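Local atomic coordinates of RabGAP/TBC protein (Chlamydomonas reinhardtii, PDB entry 4P17), a protein that is of unknown function but, as a flagellar protein with a TBC domain, may act as a GTPase-activating protein for Rab GTPases. Residues A92-I97 with S142-R147; W75-T80 with F173-A178; G159-A164 with R248-L253. All blocks are in the same frame, centred on the assembly; numbering follows the deposited sequence. Where two conformers were deposited one is given.

Contact 1 (A92-I97 with S142-R147); sequences ANYYSI and SVHNER
Tyr94 and His144 meet through a single polar pair, the phenol oxygen and a ring nitrogen, on the surface of the TBC domain. Tyr94 starts with CG swung anti to its backbone nitrogen (chi1 -176°), which carries the ring out from the first turn of its helix toward 142-147. Beyond CB, CD2 runs beside the indole of Trp174, while the ring as a whole also meets His90. Further out CE2 comes within 3.7 Å of His144 ND1, an approach that follows from the bond at the tip. There Tyr94 OH lies 2.9 Å from His144 ND1 in a hydrogen bond. The C-O...N angle, about 120° at Tyr94 OH, suits a phenol hydroxyl. ND1 lies near the plane of the phenol ring, and OH in turn lies in the imidazole plane, yet the two rings stand almost perpendicular, at 87°. They therefore meet rim to rim, with centroids 5.8 Å apart and neither covering the other's face. At its other nitrogen, NE2, His144 bonds Glu181 OE2, so both ends of the imidazole are held and its rotation is fixed; the nearby carboxylate would be expected to polarise the ring. A phenylalanine in place of Tyr94 would probably leave ND1 without its mate, and the imidazole with its bond to Glu181 but nothing to fix its other nitrogen. Behind Tyr94, Asn93 O takes two donors, Ile97 N at 3.1 Å and Ser96 OG at 2.7 Å, tying down the turn. The pair thus links the start of helix 94-102 to the last turn of helix 128-144, alongside Val143 packing on Met98 and Ala101, with helix 169-183 flanking both through Phe173 and Glu181.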
loop_
_atom_site.group_PDB
_atom_site.type_symbol
_atom_site.label_atom_id
_atom_site.label_comp_id
_atom_site.label_asym_id
_atom_site.label_seq_id
_atom_site.Cartn_x
_atom_site.Cartn_y
_atom_site.Cartn_z
ATOM N N ALA A 92 5.878 -13.531 -23.629
ATOM C CA ALA A 92 4.608 -12.783 -23.573
ATOM C C ALA A 92 3.458 -13.614 -23.015
ATOM O O ALA A 92 2.467 -13.070 -22.524
ATOM C CB ALA A 92 4.246 -12.255 -24.943
ATOM N N ASN A 93 3.590 -14.936 -23.088
ATOM C CA ASN A 93 2.524 -15.830 -22.636
ATOM C C ASN A 93 2.785 -16.321 -21.219
ATOM O O ASN A 93 2.105 -17.223 -20.745
ATOM C CB ASN A 93 2.382 -17.035 -23.576
ATOM C CG ASN A 93 3.602 -17.915 -23.575
ATOM O OD1 ASN A 93 4.675 -17.506 -23.127
ATOM N ND2 ASN A 93 3.454 -19.145 -24.084
ATOM N N TYR A 94 3.772 -15.724 -20.551
ATOM C CA TYR A 94 4.238 -16.240 -19.265
ATOM C C TYR A 94 3.164 -16.173 -18.191
ATOM O O TYR A 94 2.926 -17.158 -17.500
ATOM C CB TYR A 94 5.496 -15.487 -18.800
ATOM C CG TYR A 94 6.101 -16.029 -17.523
ATOM C CD1 TYR A 94 6.974 -17.109 -17.537
ATOM C CD2 TYR A 94 5.794 -15.447 -16.294
ATOM C CE1 TYR A 94 7.525 -17.600 -16.365
ATOM C CE2 TYR A 94 6.329 -15.918 -15.126
ATOM C CZ TYR A 94 7.201 -16.995 -15.163
ATOM O OH TYR A 94 7.738 -17.433 -14.002
ATOM N N TYR A 95 2.510 -15.029 -18.040
ATOM C CA TYR A 95 1.488 -14.911 -17.015
ATOM C C TYR A 95 0.400 -15.975 -17.245
ATOM O O TYR A 95 0.014 -16.688 -16.326
ATOM C CB TYR A 95 0.890 -13.481 -16.985
ATOM C CG TYR A 95 -0.316 -13.393 -16.090
ATOM C CD1 TYR A 95 -0.205 -13.580 -14.712
ATOM C CD2 TYR A 95 -1.592 -13.166 -16.628
ATOM C CE1 TYR A 95 -1.342 -13.536 -13.886
ATOM C CE2 TYR A 95 -2.721 -13.123 -15.808
ATOM C CZ TYR A 95 -2.583 -13.299 -14.443
ATOM O OH TYR A 95 -3.688 -13.249 -13.641
ATOM N N SER A 96 -0.063 -16.116 -18.480
ATOM C CA SER A 96 -1.128 -17.072 -18.777
ATOM C C SER A 96 -0.703 -18.508 -18.446
ATOM O O SER A 96 -1.530 -19.314 -18.008
ATOM C CB SER A 96 -1.544 -16.960 -20.245
ATOM O OG SER A 96 -0.565 -17.520 -21.093
ATOM N N ILE A 97 0.585 -18.814 -18.628
ATOM C CA ILE A 97 1.117 -20.132 -18.262
ATOM C C ILE A 97 1.070 -20.294 -16.749
ATOM O O ILE A 97 0.687 -21.336 -16.240
ATOM C CB ILE A 97 2.566 -20.343 -18.755
ATOM C CG1 ILE A 97 2.588 -20.513 -20.278
ATOM C CG2 ILE A 97 3.182 -21.597 -18.130
ATOM C CD1 ILE A 97 3.952 -20.359 -20.900
ATOM N N SER A 142 1.695 -17.675 -6.811
ATOM C CA SER A 142 2.054 -18.724 -5.848
ATOM C C SER A 142 2.848 -19.875 -6.460
ATOM O O SER A 142 3.635 -20.543 -5.767
ATOM C CB SER A 142 0.784 -19.275 -5.186
ATOM O OG SER A 142 0.121 -20.182 -6.042
ATOM N N VAL A 143 2.635 -20.114 -7.753
ATOM C CA VAL A 143 3.427 -21.089 -8.502
ATOM C C VAL A 143 4.655 -20.443 -9.154
ATOM O O VAL A 143 5.677 -21.100 -9.331
ATOM C CB VAL A 143 2.577 -21.805 -9.574
ATOM C CG1 VAL A 143 1.452 -22.598 -8.883
ATOM C CG2 VAL A 143 1.999 -20.823 -10.596
ATOM N N HIS A 144 4.570 -19.162 -9.481
ATOM C CA HIS A 144 5.712 -18.441 -10.045
ATOM C C HIS A 144 6.870 -18.345 -9.055
ATOM O O HIS A 144 8.029 -18.471 -9.420
ATOM C CB HIS A 144 5.249 -17.067 -10.470
ATOM C CG HIS A 144 6.316 -16.051 -10.529
ATOM N ND1 HIS A 144 7.231 -15.978 -11.554
ATOM C CD2 HIS A 144 6.594 -15.025 -9.695
ATOM C CE1 HIS A 144 8.035 -14.952 -11.336
ATOM N NE2 HIS A 144 7.659 -14.354 -10.224
ATOM N N ASN A 145 6.518 -18.089 -7.800
ATOM C CA ASN A 145 7.447 -17.935 -6.694
ATOM C C ASN A 145 7.019 -18.893 -5.618
ATOM O O ASN A 145 6.276 -18.568 -4.703
ATOM C CB ASN A 145 7.431 -16.490 -6.201
ATOM C CG ASN A 145 8.481 -16.222 -5.153
ATOM O OD1 ASN A 145 9.031 -17.145 -4.558
ATOM N ND2 ASN A 145 8.746 -14.959 -4.907
ATOM N N GLU A 146 7.446 -20.136 -5.777
ATOM C CA GLU A 146 7.018 -21.191 -4.883
ATOM C C GLU A 146 7.607 -21.006 -3.495
ATOM O O GLU A 146 7.076 -21.543 -2.526
ATOM C CB GLU A 146 7.424 -22.560 -5.454
ATOM N N ARG A 147 8.714 -20.268 -3.399
ATOM C CA ARG A 147 9.397 -20.149 -2.114
ATOM C C ARG A 147 8.535 -19.304 -1.200
ATOM O O ARG A 147 8.435 -19.576 -0.003
ATOM C CB ARG A 147 10.809 -19.547 -2.270
#

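Contact 2 (W75-T80 with F173-A178); sequences WVWMET and FWLLAA
Trp77 and Met78 reach across to Leu175 and Trp174 where two helices of the all-helical TBC domain pack in its buried interior. The local axes run in roughly the same direction, inclined by 43° and 10.0 Å apart at closest approach. Leu175 takes the middle of the interface: with CG anti to its backbone nitrogen (chi1 -174°), its two methyls both reach Trp77. CD2 slants against the indole at 3.7 Å from Trp77 CE3, neither squarely over the ring nor in line with it. The other methyl, CD1, turns to the base of the same residue, 4.1 Å from Trp77 CB. The polar end of the indole is engaged separately, with NE1 bonded to Asp251.

Met78 sets out at an angle to the opposite helix and then folds back onto it, its chain bent at both chi2 and chi3. That brings SD to 4.1 Å from Leu175 CB and CE to 4.0 Å from Trp174 CB, so the thioether spans two consecutive residues. Trp174 offers only this first carbon; its indole leads away from helix 73-80, with NE1 bonded to Glu170. The six-membered ring of that indole is covered within its own segment: the rim of Phe173 points into it, with Phe173 CE2 over the centre of the Trp174 ring, 3.6 Å above its plane.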
loop_
_atom_site.group_PDB
_atom_site.type_symbol
_atom_site.label_atom_id
_atom_site.label_comp_id
_atom_site.label_asym_id
_atom_site.label_seq_id
_atom_site.Cartn_x
_atom_site.Cartn_y
_atom_site.Cartn_z
ATOM N N TRP A 75 0.814 3.561 -15.381
ATOM C CA TRP A 75 1.987 4.032 -16.129
ATOM C C TRP A 75 3.229 4.182 -15.232
ATOM O O TRP A 75 4.316 3.643 -15.508
ATOM C CB TRP A 75 1.659 5.373 -16.821
ATOM C CG TRP A 75 2.764 5.908 -17.668
ATOM C CD1 TRP A 75 3.383 5.276 -18.702
ATOM C CD2 TRP A 75 3.378 7.209 -17.567
ATOM N NE1 TRP A 75 4.347 6.098 -19.254
ATOM C CE2 TRP A 75 4.363 7.285 -18.570
ATOM C CE3 TRP A 75 3.182 8.303 -16.737
ATOM C CZ2 TRP A 75 5.147 8.422 -18.752
ATOM C CZ3 TRP A 75 3.965 9.414 -16.905
ATOM C CH2 TRP A 75 4.927 9.474 -17.907
ATOM N N VAL A 76 3.075 4.942 -14.158
ATOM C CA VAL A 76 4.202 5.238 -13.285
ATOM C C VAL A 76 4.622 4.053 -12.421
ATOM O O VAL A 76 5.798 3.780 -12.290
ATOM C CB VAL A 76 3.871 6.422 -12.360
ATOM C CG1 VAL A 76 5.031 6.739 -11.441
ATOM C CG2 VAL A 76 3.489 7.648 -13.182
ATOM N N TRP A 77 3.670 3.391 -11.768
ATOM C CA TRP A 77 4.035 2.284 -10.902
ATOM C C TRP A 77 4.755 1.181 -11.634
ATOM O O TRP A 77 5.693 0.609 -11.119
ATOM C CB TRP A 77 2.823 1.671 -10.259
ATOM C CG TRP A 77 2.209 2.480 -9.197
ATOM C CD1 TRP A 77 2.612 3.716 -8.749
ATOM C CD2 TRP A 77 1.057 2.126 -8.426
ATOM N NE1 TRP A 77 1.760 4.154 -7.754
ATOM C CE2 TRP A 77 0.795 3.196 -7.552
ATOM C CE3 TRP A 77 0.194 1.032 -8.427
ATOM C CZ2 TRP A 77 -0.266 3.171 -6.649
ATOM C CZ3 TRP A 77 -0.861 1.013 -7.538
ATOM C CH2 TRP A 77 -1.081 2.075 -6.651
ATOM N N MET A 78 4.241 0.833 -12.802
ATOM C CA MET A 78 4.780 -0.311 -13.536
ATOM C C MET A 78 6.213 -0.030 -13.983
ATOM O O MET A 78 7.042 -0.933 -14.033
ATOM C CB MET A 78 3.912 -0.660 -14.721
ATOM C CG MET A 78 2.521 -1.219 -14.367
ATOM S SD MET A 78 2.491 -2.760 -13.429
ATOM C CE MET A 78 3.122 -3.920 -14.647
ATOM N N GLU A 79 6.514 1.229 -14.264
ATOM C CA GLU A 79 7.889 1.612 -14.612
ATOM C C GLU A 79 8.809 1.784 -13.384
ATOM O O GLU A 79 9.857 1.141 -13.283
ATOM C CB GLU A 79 7.872 2.914 -15.424
ATOM C CG GLU A 79 9.258 3.421 -15.842
ATOM C CD GLU A 79 9.964 2.481 -16.792
ATOM O OE1 GLU A 79 9.301 1.574 -17.344
ATOM O OE2 GLU A 79 11.187 2.641 -16.978
ATOM N N THR A 80 8.436 2.633 -12.428
ATOM C CA THR A 80 9.327 2.838 -11.286
ATOM C C THR A 80 9.543 1.565 -10.439
ATOM O O THR A 80 10.595 1.411 -9.841
ATOM C CB THR A 80 8.811 3.960 -10.345
ATOM O OG1 THR A 80 7.526 3.613 -9.826
ATOM C CG2 THR A 80 8.678 5.258 -11.068
ATOM N N PHE A 173 -0.063 -8.800 -11.424
ATOM C CA PHE A 173 0.893 -9.873 -11.248
ATOM C C PHE A 173 2.362 -9.395 -11.310
ATOM O O PHE A 173 3.178 -9.748 -10.482
ATOM C CB PHE A 173 0.647 -10.953 -12.310
ATOM C CG PHE A 173 1.687 -12.031 -12.318
ATOM C CD1 PHE A 173 1.554 -13.153 -11.501
ATOM C CD2 PHE A 173 2.776 -11.941 -13.178
ATOM C CE1 PHE A 173 2.499 -14.158 -11.522
ATOM C CE2 PHE A 173 3.759 -12.927 -13.188
ATOM C CZ PHE A 173 3.612 -14.040 -12.386
ATOM N N TRP A 174 2.700 -8.552 -12.276
ATOM C CA TRP A 174 4.080 -8.134 -12.405
ATOM C C TRP A 174 4.454 -7.094 -11.315
ATOM O O TRP A 174 5.602 -7.056 -10.843
ATOM C CB TRP A 174 4.332 -7.610 -13.823
ATOM C CG TRP A 174 4.358 -8.737 -14.793
ATOM C CD1 TRP A 174 3.485 -8.980 -15.813
ATOM C CD2 TRP A 174 5.321 -9.798 -14.831
ATOM N NE1 TRP A 174 3.859 -10.126 -16.499
ATOM C CE2 TRP A 174 4.970 -10.653 -15.901
ATOM C CE3 TRP A 174 6.444 -10.107 -14.062
ATOM C CZ2 TRP A 174 5.713 -11.795 -16.218
ATOM C CZ3 TRP A 174 7.157 -11.255 -14.349
ATOM C CH2 TRP A 174 6.794 -12.079 -15.432
ATOM N N LEU A 175 3.483 -6.308 -10.874
ATOM C CA LEU A 175 3.741 -5.348 -9.785
ATOM C C LEU A 175 3.944 -6.092 -8.461
ATOM O O LEU A 175 4.813 -5.729 -7.669
ATOM C CB LEU A 175 2.611 -4.321 -9.678
ATOM C CG LEU A 175 2.797 -3.161 -8.688
ATOM C CD1 LEU A 175 3.905 -2.166 -9.109
ATOM C CD2 LEU A 175 1.487 -2.397 -8.565
ATOM N N LEU A 176 3.141 -7.126 -8.221
ATOM C CA LEU A 176 3.310 -7.978 -7.058
ATOM C C LEU A 176 4.717 -8.629 -7.093
ATOM O O LEU A 176 5.423 -8.670 -6.093
ATOM C CB LEU A 176 2.207 -9.034 -7.022
ATOM C CG LEU A 176 2.269 -10.005 -5.838
ATOM C CD1 LEU A 176 2.043 -9.283 -4.494
ATOM C CD2 LEU A 176 1.254 -11.116 -6.027
ATOM N N ALA A 177 5.134 -9.137 -8.257
ATOM C CA ALA A 177 6.468 -9.719 -8.375
ATOM C C ALA A 177 7.545 -8.696 -8.031
ATOM O O ALA A 177 8.459 -8.968 -7.235
ATOM C CB ALA A 177 6.696 -10.250 -9.798
ATOM N N ALA A 178 7.449 -7.511 -8.625
ATOM C CA ALA A 178 8.416 -6.455 -8.321
ATOM C C ALA A 178 8.457 -6.155 -6.819
ATOM O O ALA A 178 9.515 -6.021 -6.229
ATOM C CB ALA A 178 8.097 -5.208 -9.114
#

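Contact 3 (G159-A164 with R248-L253); sequences GLMLVA and RTWDSL
Trp250 pushes the outer end of its indole between Leu160 and Met161, joining helices 153-164 and 243-256 near the centre of the helical TBC domain. The second segment opens with Arg248, turned from this interface to a salt bridge with Asp300 and a bond to Arg65 O.

Trp250 spans the distance between the backbones, whose nearest CA atoms, those of Trp250 and Met161, are 9.8 Å apart. With CG anti to its carbonyl carbon (chi1 -75°), the indole reaches helix 153-164. Its rim is wedged between two side chains on opposite sides of the ring plane: Leu160 CB comes obliquely to 3.5 Å from CH2, and Met161 CG slants in from the other side at 3.7 Å from CZ3. In the indole plane, Met161 N faces the same rim, 3.8 Å from CZ3. At the other end of the ring, NE1 bonds Leu236 O, so the buried N-H is satisfied.

Asp251 next in line bonds Arg73 and Val68 N instead of crossing to 159-164. Leu253, whose side chain packs on Leu179, closes the segment with its N 2.8 Å from Thr249 O.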
loop_
_atom_site.group_PDB
_atom_site.type_symbol
_atom_site.label_atom_id
_atom_site.label_comp_id
_atom_site.label_asym_id
_atom_site.label_seq_id
_atom_site.Cartn_x
_atom_site.Cartn_y
_atom_site.Cartn_z
ATOM N N GLY A 159 -5.808 -7.022 -4.307
ATOM C CA GLY A 159 -7.123 -6.452 -4.487
ATOM C C GLY A 159 -7.009 -4.969 -4.773
ATOM O O GLY A 159 -7.625 -4.450 -5.692
ATOM N N LEU A 160 -6.193 -4.261 -3.998
ATOM C CA LEU A 160 -6.047 -2.841 -4.250
ATOM C C LEU A 160 -5.233 -2.605 -5.491
ATOM O O LEU A 160 -5.474 -1.643 -6.193
ATOM C CB LEU A 160 -5.432 -2.118 -3.039
ATOM C CG LEU A 160 -6.266 -0.999 -2.416
ATOM C CD1 LEU A 160 -7.647 -1.450 -2.040
ATOM C CD2 LEU A 160 -5.527 -0.505 -1.158
ATOM N N MET A 161 -4.273 -3.483 -5.791
ATOM C CA MET A 161 -3.545 -3.347 -7.035
ATOM C C MET A 161 -4.500 -3.464 -8.226
ATOM O O MET A 161 -4.450 -2.643 -9.147
ATOM C CB MET A 161 -2.450 -4.397 -7.144
ATOM C CG MET A 161 -1.244 -4.141 -6.290
ATOM S SD MET A 161 -0.079 -5.461 -6.703
ATOM C CE MET A 161 1.297 -5.036 -5.614
ATOM N N LEU A 162 -5.379 -4.463 -8.189
ATOM C CA LEU A 162 -6.358 -4.625 -9.274
ATOM C C LEU A 162 -7.194 -3.352 -9.484
ATOM O O LEU A 162 -7.359 -2.883 -10.598
ATOM C CB LEU A 162 -7.254 -5.834 -9.012
ATOM C CG LEU A 162 -6.621 -7.212 -9.247
ATOM C CD1 LEU A 162 -7.557 -8.301 -8.736
ATOM C CD2 LEU A 162 -6.254 -7.448 -10.715
ATOM N N VAL A 163 -7.681 -2.771 -8.398
ATOM C CA VAL A 163 -8.531 -1.602 -8.526
ATOM C C VAL A 163 -7.736 -0.386 -9.025
ATOM O O VAL A 163 -8.228 0.374 -9.861
ATOM C CB VAL A 163 -9.236 -1.284 -7.191
ATOM C CG1 VAL A 163 -9.988 -0.013 -7.291
ATOM C CG2 VAL A 163 -10.210 -2.410 -6.806
ATOM N N ALA A 164 -6.520 -0.197 -8.516
ATOM C CA ALA A 164 -5.684 0.945 -8.915
ATOM C C ALA A 164 -5.192 0.823 -10.342
ATOM O O ALA A 164 -4.857 1.836 -10.959
ATOM C CB ALA A 164 -4.482 1.083 -7.979
ATOM N N ARG A 248 -1.179 6.698 -2.055
ATOM C CA ARG A 248 -0.099 7.663 -1.948
ATOM C C ARG A 248 1.124 7.066 -1.270
ATOM O O ARG A 248 2.281 7.360 -1.645
ATOM C CB ARG A 248 -0.556 8.895 -1.182
ATOM C CG ARG A 248 -1.443 9.807 -1.988
ATOM C CD ARG A 248 -0.649 10.632 -2.994
ATOM N NE ARG A 248 0.396 11.431 -2.358
ATOM C CZ ARG A 248 0.171 12.601 -1.757
ATOM N NH1 ARG A 248 -1.058 13.126 -1.742
ATOM N NH2 ARG A 248 1.173 13.257 -1.198
ATOM N N THR A 249 0.905 6.213 -0.285
ATOM C CA THR A 249 2.037 5.486 0.304
ATOM C C THR A 249 2.692 4.593 -0.769
ATOM O O THR A 249 3.930 4.471 -0.860
ATOM C CB THR A 249 1.656 4.626 1.540
ATOM O OG1 THR A 249 0.994 3.420 1.156
ATOM C CG2 THR A 249 0.787 5.394 2.535
ATOM N N TRP A 250 1.857 4.005 -1.602
ATOM C CA TRP A 250 2.347 3.096 -2.638
ATOM C C TRP A 250 3.100 3.843 -3.732
ATOM O O TRP A 250 4.133 3.348 -4.254
ATOM C CB TRP A 250 1.168 2.317 -3.228
ATOM C CG TRP A 250 0.624 1.208 -2.313
ATOM C CD1 TRP A 250 0.897 1.017 -0.949
ATOM C CD2 TRP A 250 -0.262 0.146 -2.697
ATOM N NE1 TRP A 250 0.228 -0.112 -0.504
ATOM C CE2 TRP A 250 -0.498 -0.648 -1.548
ATOM C CE3 TRP A 250 -0.874 -0.220 -3.912
ATOM C CZ2 TRP A 250 -1.333 -1.788 -1.573
ATOM C CZ3 TRP A 250 -1.714 -1.360 -3.926
ATOM C CH2 TRP A 250 -1.919 -2.124 -2.765
ATOM N N ASP A 251 2.613 5.033 -4.084
ATOM C CA ASP A 251 3.357 5.916 -5.012
ATOM C C ASP A 251 4.828 5.976 -4.618
ATOM O O ASP A 251 5.714 5.701 -5.400
ATOM C CB ASP A 251 2.820 7.350 -5.043
ATOM C CG ASP A 251 1.424 7.469 -5.672
ATOM O OD1 ASP A 251 1.025 6.545 -6.390
ATOM O OD2 ASP A 251 0.745 8.513 -5.457
ATOM N N SER A 252 5.092 6.357 -3.381
ATOM C CA SER A 252 6.482 6.473 -2.943
ATOM C C SER A 252 7.160 5.126 -2.660
ATOM O O SER A 252 8.370 4.998 -2.855
ATOM C CB SER A 252 6.556 7.375 -1.727
ATOM O OG SER A 252 6.331 8.725 -2.165
ATOM N N LEU A 253 6.406 4.132 -2.210
ATOM C CA LEU A 253 6.968 2.800 -1.987
ATOM C C LEU A 253 7.565 2.222 -3.268
ATOM O O LEU A 253 8.644 1.606 -3.262
ATOM C CB LEU A 253 5.901 1.830 -1.460
ATOM C CG LEU A 253 6.313 0.358 -1.301
ATOM C CD1 LEU A 253 7.435 0.216 -0.258
ATOM C CD2 LEU A 253 5.131 -0.543 -0.949
#

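In the fold
The three contacts run from the surface inward: contact 1 is centred about 23 Å from the chain's centre, contact 2 about 13 Å and contact 3 about 5 Å. Contacts 1 and 2 have centres about 15 Å apart and touch where Tyr95 CD1 lies 3.4 Å from Phe173 CG. Contacts 2 and 3, about 10 Å between centres, share a polar link as well as packing. The hydrogen bond from Trp77 NE1 to Asp251 OD1 measures 2.8 Å, and Trp77 CH2 packs 3.6 Å from Trp250 CE3. Contacts 1 and 3 do not touch, their nearest atoms being about 7 Å apart; helix 169-183, through 173-178, meets both.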